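Local coordinates for methyltransferase-like protein (Saccharopolyspora spinosa, PDB 4PNE) that catalyses a [4+2] cycloaddition in spinosyn biosynthesis, using a fold like that of S-adenosylmethionine-dependent methyltransferases, at residues A[39-51]-A[121-133]. Numbering follows the deposited sequence.
With SAH (S-adenosyl-L-homocysteine), chain C.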
loop_
_atom_site.group_PDB
_atom_site.type_symbol
_atom_site.label_atom_id
_atom_site.label_comp_id
_atom_site.label_asym_id
_atom_site.label_seq_id
_atom_site.Cartn_x
_atom_site.Cartn_y
_atom_site.Cartn_z
ATOM N N VAL A 39 6.446 8.728 9.779
ATOM C CA VAL A 39 5.875 7.524 9.231
ATOM C C VAL A 39 6.983 6.477 9.064
ATOM O O VAL A 39 6.790 5.321 9.433
ATOM C CB VAL A 39 5.168 7.798 7.885
ATOM C CG1 VAL A 39 4.710 6.491 7.258
ATOM C CG2 VAL A 39 3.988 8.713 8.108
ATOM N N GLY A 40 8.142 6.857 8.534
ATOM C CA GLY A 40 9.226 5.899 8.370
ATOM C C GLY A 40 9.647 5.299 9.711
ATOM O O GLY A 40 9.897 4.107 9.832
ATOM N N GLN A 41 9.702 6.146 10.721
ATOM C CA GLN A 41 10.066 5.704 12.064
ATOM C C GLN A 41 9.047 4.697 12.605
ATOM O O GLN A 41 9.423 3.687 13.213
ATOM C CB GLN A 41 10.178 6.929 12.990
ATOM C CG GLN A 41 10.474 6.662 14.464
ATOM C CD GLN A 41 11.716 5.824 14.693
ATOM O OE1 GLN A 41 12.684 5.902 13.932
ATOM N NE2 GLN A 41 11.711 5.045 15.771
ATOM N N MET A 42 7.767 4.958 12.360
ATOM C CA MET A 42 6.738 4.064 12.856
ATOM C C MET A 42 6.927 2.711 12.203
ATOM O O MET A 42 6.897 1.692 12.867
ATOM C CB MET A 42 5.345 4.629 12.600
ATOM C CG MET A 42 4.196 3.811 13.209
ATOM S SD MET A 42 4.306 3.347 14.978
ATOM C CE MET A 42 2.939 2.206 15.174
ATOM N N TYR A 43 7.140 2.700 10.892
ATOM C CA TYR A 43 7.360 1.417 10.210
ATOM C C TYR A 43 8.673 0.775 10.626
ATOM O O TYR A 43 8.782 -0.457 10.687
ATOM C CB TYR A 43 7.302 1.607 8.686
ATOM C CG TYR A 43 5.891 1.543 8.169
ATOM C CD1 TYR A 43 5.213 0.329 8.118
ATOM C CD2 TYR A 43 5.219 2.691 7.763
ATOM C CE1 TYR A 43 3.936 0.254 7.674
ATOM C CE2 TYR A 43 3.892 2.614 7.319
ATOM C CZ TYR A 43 3.281 1.383 7.288
ATOM O OH TYR A 43 1.992 1.243 6.859
ATOM N N ASP A 44 9.673 1.588 10.939
ATOM C CA ASP A 44 10.949 1.030 11.444
ATOM C C ASP A 44 10.684 0.199 12.722
ATOM O O ASP A 44 11.283 -0.872 12.934
ATOM C CB ASP A 44 11.980 2.133 11.744
ATOM C CG ASP A 44 12.610 2.750 10.489
ATOM O OD1 ASP A 44 12.520 2.191 9.374
ATOM O OD2 ASP A 44 13.209 3.823 10.646
ATOM N N LEU A 45 9.818 0.744 13.568
ATOM C CA LEU A 45 9.474 0.130 14.833
ATOM C C LEU A 45 8.577 -1.087 14.697
ATOM O O LEU A 45 8.789 -2.064 15.397
ATOM C CB LEU A 45 8.804 1.150 15.751
ATOM C CG LEU A 45 9.725 2.241 16.272
ATOM C CD1 LEU A 45 8.914 3.305 17.021
ATOM C CD2 LEU A 45 10.805 1.645 17.146
ATOM N N VAL A 46 7.579 -1.032 13.822
ATOM C CA VAL A 46 6.559 -2.076 13.750
ATOM C C VAL A 46 6.962 -3.225 12.830
ATOM O O VAL A 46 6.438 -4.321 12.933
ATOM C CB VAL A 46 5.191 -1.491 13.279
ATOM C CG1 VAL A 46 5.159 -1.287 11.800
ATOM C CG2 VAL A 46 4.058 -2.428 13.669
ATOM N N THR A 47 7.952 -3.004 11.972
ATOM C CA THR A 47 8.346 -4.042 11.021
ATOM C C THR A 47 8.663 -5.404 11.613
ATOM O O THR A 47 8.142 -6.415 11.107
ATOM C CB THR A 47 9.580 -3.576 10.221
ATOM O OG1 THR A 47 9.143 -2.654 9.239
ATOM C CG2 THR A 47 10.263 -4.737 9.511
ATOM N N PRO A 48 9.508 -5.462 12.660
ATOM C CA PRO A 48 9.811 -6.775 13.240
ATOM C C PRO A 48 8.543 -7.497 13.753
ATOM O O PRO A 48 8.456 -8.711 13.656
ATOM C CB PRO A 48 10.759 -6.446 14.399
ATOM C CG PRO A 48 11.274 -5.101 14.118
ATOM C CD PRO A 48 10.207 -4.378 13.362
ATOM N N LEU A 49 7.572 -6.747 14.262
ATOM C CA LEU A 49 6.323 -7.333 14.743
ATOM C C LEU A 49 5.528 -7.883 13.568
ATOM O O LEU A 49 5.057 -9.019 13.625
ATOM C CB LEU A 49 5.481 -6.295 15.521
ATOM C CG LEU A 49 4.115 -6.781 16.014
ATOM C CD1 LEU A 49 4.152 -8.122 16.732
ATOM C CD2 LEU A 49 3.459 -5.724 16.906
ATOM N N LEU A 50 5.403 -7.105 12.499
ATOM C CA LEU A 50 4.672 -7.583 11.317
ATOM C C LEU A 50 5.305 -8.815 10.738
ATOM O O LEU A 50 4.613 -9.763 10.364
ATOM C CB LEU A 50 4.588 -6.523 10.218
ATOM C CG LEU A 50 3.898 -5.217 10.558
ATOM C CD1 LEU A 50 3.841 -4.315 9.339
ATOM C CD2 LEU A 50 2.497 -5.488 11.048
ATOM N N ASN A 51 6.630 -8.810 10.646
ATOM C CA ASN A 51 7.326 -9.984 10.143
ATOM C C ASN A 51 7.090 -11.207 11.017
ATOM O O ASN A 51 6.866 -12.297 10.516
ATOM C CB ASN A 51 8.807 -9.679 10.027
ATOM C CG ASN A 51 9.112 -8.691 8.902
ATOM O OD1 ASN A 51 8.215 -8.233 8.179
ATOM N ND2 ASN A 51 10.392 -8.376 8.744
ATOM N N ILE A 121 9.965 2.494 -3.566
ATOM C CA ILE A 121 10.339 3.535 -2.639
ATOM C C ILE A 121 9.532 3.465 -1.348
ATOM O O ILE A 121 8.353 3.128 -1.354
ATOM C CB ILE A 121 10.193 4.942 -3.240
ATOM C CG1 ILE A 121 8.751 5.241 -3.653
ATOM C CG2 ILE A 121 11.088 5.071 -4.454
ATOM C CD1 ILE A 121 8.508 6.715 -4.026
ATOM N N THR A 122 10.205 3.741 -0.241
ATOM C CA THR A 122 9.562 3.789 1.051
ATOM C C THR A 122 10.284 4.817 1.912
ATOM O O THR A 122 11.416 5.161 1.621
ATOM C CB THR A 122 9.565 2.432 1.735
ATOM O OG1 THR A 122 9.075 2.590 3.078
ATOM C CG2 THR A 122 10.973 1.827 1.756
ATOM N N VAL A 123 9.649 5.293 2.965
ATOM C CA VAL A 123 10.310 6.241 3.873
ATOM C C VAL A 123 10.927 5.545 5.088
ATOM O O VAL A 123 11.529 6.195 5.936
ATOM C CB VAL A 123 9.327 7.321 4.316
ATOM C CG1 VAL A 123 9.077 8.266 3.144
ATOM C CG2 VAL A 123 7.992 6.720 4.814
ATOM N N SER A 124 10.787 4.228 5.121
ATOM C CA SER A 124 11.343 3.414 6.191
ATOM C C SER A 124 12.663 2.793 5.785
ATOM O O SER A 124 12.677 1.936 4.908
ATOM C CB SER A 124 10.350 2.319 6.557
ATOM O OG SER A 124 10.919 1.389 7.459
ATOM N N GLN A 125 13.766 3.147 6.469
ATOM C CA GLN A 125 15.065 2.540 6.170
ATOM C C GLN A 125 15.111 1.057 6.545
ATOM O O GLN A 125 15.810 0.273 5.910
ATOM C CB GLN A 125 16.180 3.300 6.880
ATOM C CG GLN A 125 16.259 4.731 6.489
ATOM C CD GLN A 125 17.342 5.486 7.216
ATOM O OE1 GLN A 125 18.354 5.851 6.627
ATOM N NE2 GLN A 125 17.135 5.726 8.502
ATOM N N VAL A 126 14.355 0.664 7.573
ATOM C CA VAL A 126 14.208 -0.738 7.883
ATOM C C VAL A 126 13.656 -1.463 6.683
ATOM O O VAL A 126 14.149 -2.496 6.301
ATOM C CB VAL A 126 13.286 -0.960 9.109
ATOM C CG1 VAL A 126 12.873 -2.405 9.221
ATOM C CG2 VAL A 126 13.982 -0.480 10.403
ATOM N N GLN A 127 12.593 -0.941 6.085
ATOM C CA GLN A 127 12.006 -1.631 4.931
ATOM C C GLN A 127 12.953 -1.670 3.708
ATOM O O GLN A 127 13.014 -2.677 3.000
ATOM C CB GLN A 127 10.658 -0.988 4.561
ATOM C CG GLN A 127 9.593 -1.295 5.581
ATOM C CD GLN A 127 8.265 -0.672 5.265
ATOM O OE1 GLN A 127 8.186 0.330 4.567
ATOM N NE2 GLN A 127 7.239 -1.200 5.856
ATOM N N VAL A 128 13.682 -0.601 3.466
ATOM C CA VAL A 128 14.646 -0.587 2.385
ATOM C C VAL A 128 15.629 -1.725 2.539
ATOM O O VAL A 128 15.858 -2.519 1.609
ATOM C CB VAL A 128 15.406 0.759 2.315
ATOM C CG1 VAL A 128 16.575 0.678 1.315
ATOM C CG2 VAL A 128 14.436 1.863 1.959
ATOM N N ALA A 129 16.195 -1.834 3.739
ATOM C CA ALA A 129 17.182 -2.856 4.004
ATOM C C ALA A 129 16.639 -4.280 3.864
ATOM O O ALA A 129 17.281 -5.136 3.270
ATOM C CB ALA A 129 17.765 -2.656 5.416
ATOM N N ILE A 130 15.441 -4.527 4.391
ATOM C CA ILE A 130 14.821 -5.848 4.296
ATOM C C ILE A 130 14.497 -6.181 2.841
ATOM O O ILE A 130 14.731 -7.312 2.374
ATOM C CB ILE A 130 13.528 -5.941 5.180
ATOM C CG1 ILE A 130 13.898 -5.928 6.669
ATOM C CG2 ILE A 130 12.698 -7.180 4.818
ATOM C CD1 ILE A 130 12.728 -5.921 7.601
ATOM N N ALA A 131 13.922 -5.219 2.135
ATOM C CA ALA A 131 13.536 -5.397 0.750
ATOM C C ALA A 131 14.758 -5.733 -0.117
ATOM O O ALA A 131 14.734 -6.652 -0.946
ATOM C CB ALA A 131 12.858 -4.145 0.237
ATOM N N ALA A 132 15.824 -4.974 0.062
ATOM C CA ALA A 132 17.040 -5.210 -0.739
ATOM C C ALA A 132 17.651 -6.591 -0.436
ATOM O O ALA A 132 18.110 -7.289 -1.339
ATOM C CB ALA A 132 18.048 -4.096 -0.513
ATOM N N ASP A 133 17.664 -7.002 0.833
ATOM C CA ASP A 133 18.167 -8.328 1.182
ATOM C C ASP A 133 17.330 -9.437 0.584
ATOM O O ASP A 133 17.850 -10.438 0.154
ATOM C CB ASP A 133 18.168 -8.529 2.698
ATOM C CG ASP A 133 19.402 -7.994 3.376
ATOM O OD1 ASP A 133 20.280 -7.407 2.706
ATOM O OD2 ASP A 133 19.471 -8.159 4.620
HETATM N N SAH C . 2.654 -1.219 -0.817
HETATM C CA SAH C . 3.187 -2.047 0.269
HETATM C CB SAH C . 3.216 -1.357 1.630
HETATM C CG SAH C . 1.999 -0.584 2.074
HETATM S SD SAH C . 2.189 -0.017 3.771
HETATM C C SAH C . 2.398 -3.325 0.352
HETATM O O SAH C . 2.850 -4.271 0.972
HETATM O OXT SAH C . 1.347 -3.430 -0.286
HETATM C "C5'" SAH C . 2.471 1.734 3.404
HETATM C "C4'" SAH C . 3.831 2.022 2.785
HETATM O "O4'" SAH C . 3.870 3.368 2.328
HETATM C "C3'" SAH C . 4.997 1.886 3.749
HETATM O "O3'" SAH C . 5.992 1.157 3.055
HETATM C "C2'" SAH C . 5.413 3.322 4.024
HETATM O "O2'" SAH C . 6.769 3.539 4.411
HETATM C "C1'" SAH C . 5.082 3.979 2.686
HETATM N N9 SAH C . 4.976 5.447 2.782
HETATM C C8 SAH C . 4.285 6.225 3.652
HETATM N N7 SAH C . 4.524 7.529 3.387
HETATM C C5 SAH C . 5.385 7.582 2.351
HETATM C C6 SAH C . 5.983 8.627 1.679
HETATM N N6 SAH C . 5.736 9.889 1.995
HETATM N N1 SAH C . 6.806 8.359 0.644
HETATM C C2 SAH C . 7.079 7.061 0.265
HETATM N N3 SAH C . 6.532 6.017 0.954
HETATM C C4 SAH C . 5.672 6.284 1.963
HETATM O O HOH W 1 13.629 5.203 8.601
HETATM O O HOH W 2 7.362 -3.116 7.694
#
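Val39 lays CG1 against CG2 of Val123 beside the adenine of S-adenosylhomocysteine (SAH), which both valines touch. Gly40, lacking a side chain, lets the backbone come close, its CA making a C-H...O contact with Val123 O at 3.4 Å. Tyr43 turns one ring face to the ribose of SAH, and its OH, hydrogen-bonded to Glu172, lies 3.3 Å from SAH SD; obliquely to the ring, Gln127 NE2 stands 3.4 Å from Tyr43 CD1. Asp44 holds the start of helix 125-138: its OD1 accepts from Ser124 OG (2.6 Å) and from Val126 N (3.0 Å), the two donors arriving from opposite faces of the carboxylate. Ser124 is the N-cap, and its OG in turn accepts from Gln127 N. Thr47 OG1 donates to Tyr43 O (2.7 Å), which at chi1 -77° turns CG2 to meet Ile130 CD1 tip to tip at a tight 3.3 Å. Asn51 ND2 ends the row against the same CD1. Gln127 OE1 accepts from both Thr122 OG1 and SAH O3', and Thr122 OG1 accepts from SAH O2'. The carboxylate would probably interact favourably with the positive end of the helix dipole, and the strand-to-helix turn it grips lies between Thr122 and Gln127, whose side chains bond the ribose hydroxyls in this Rossmann-like fold.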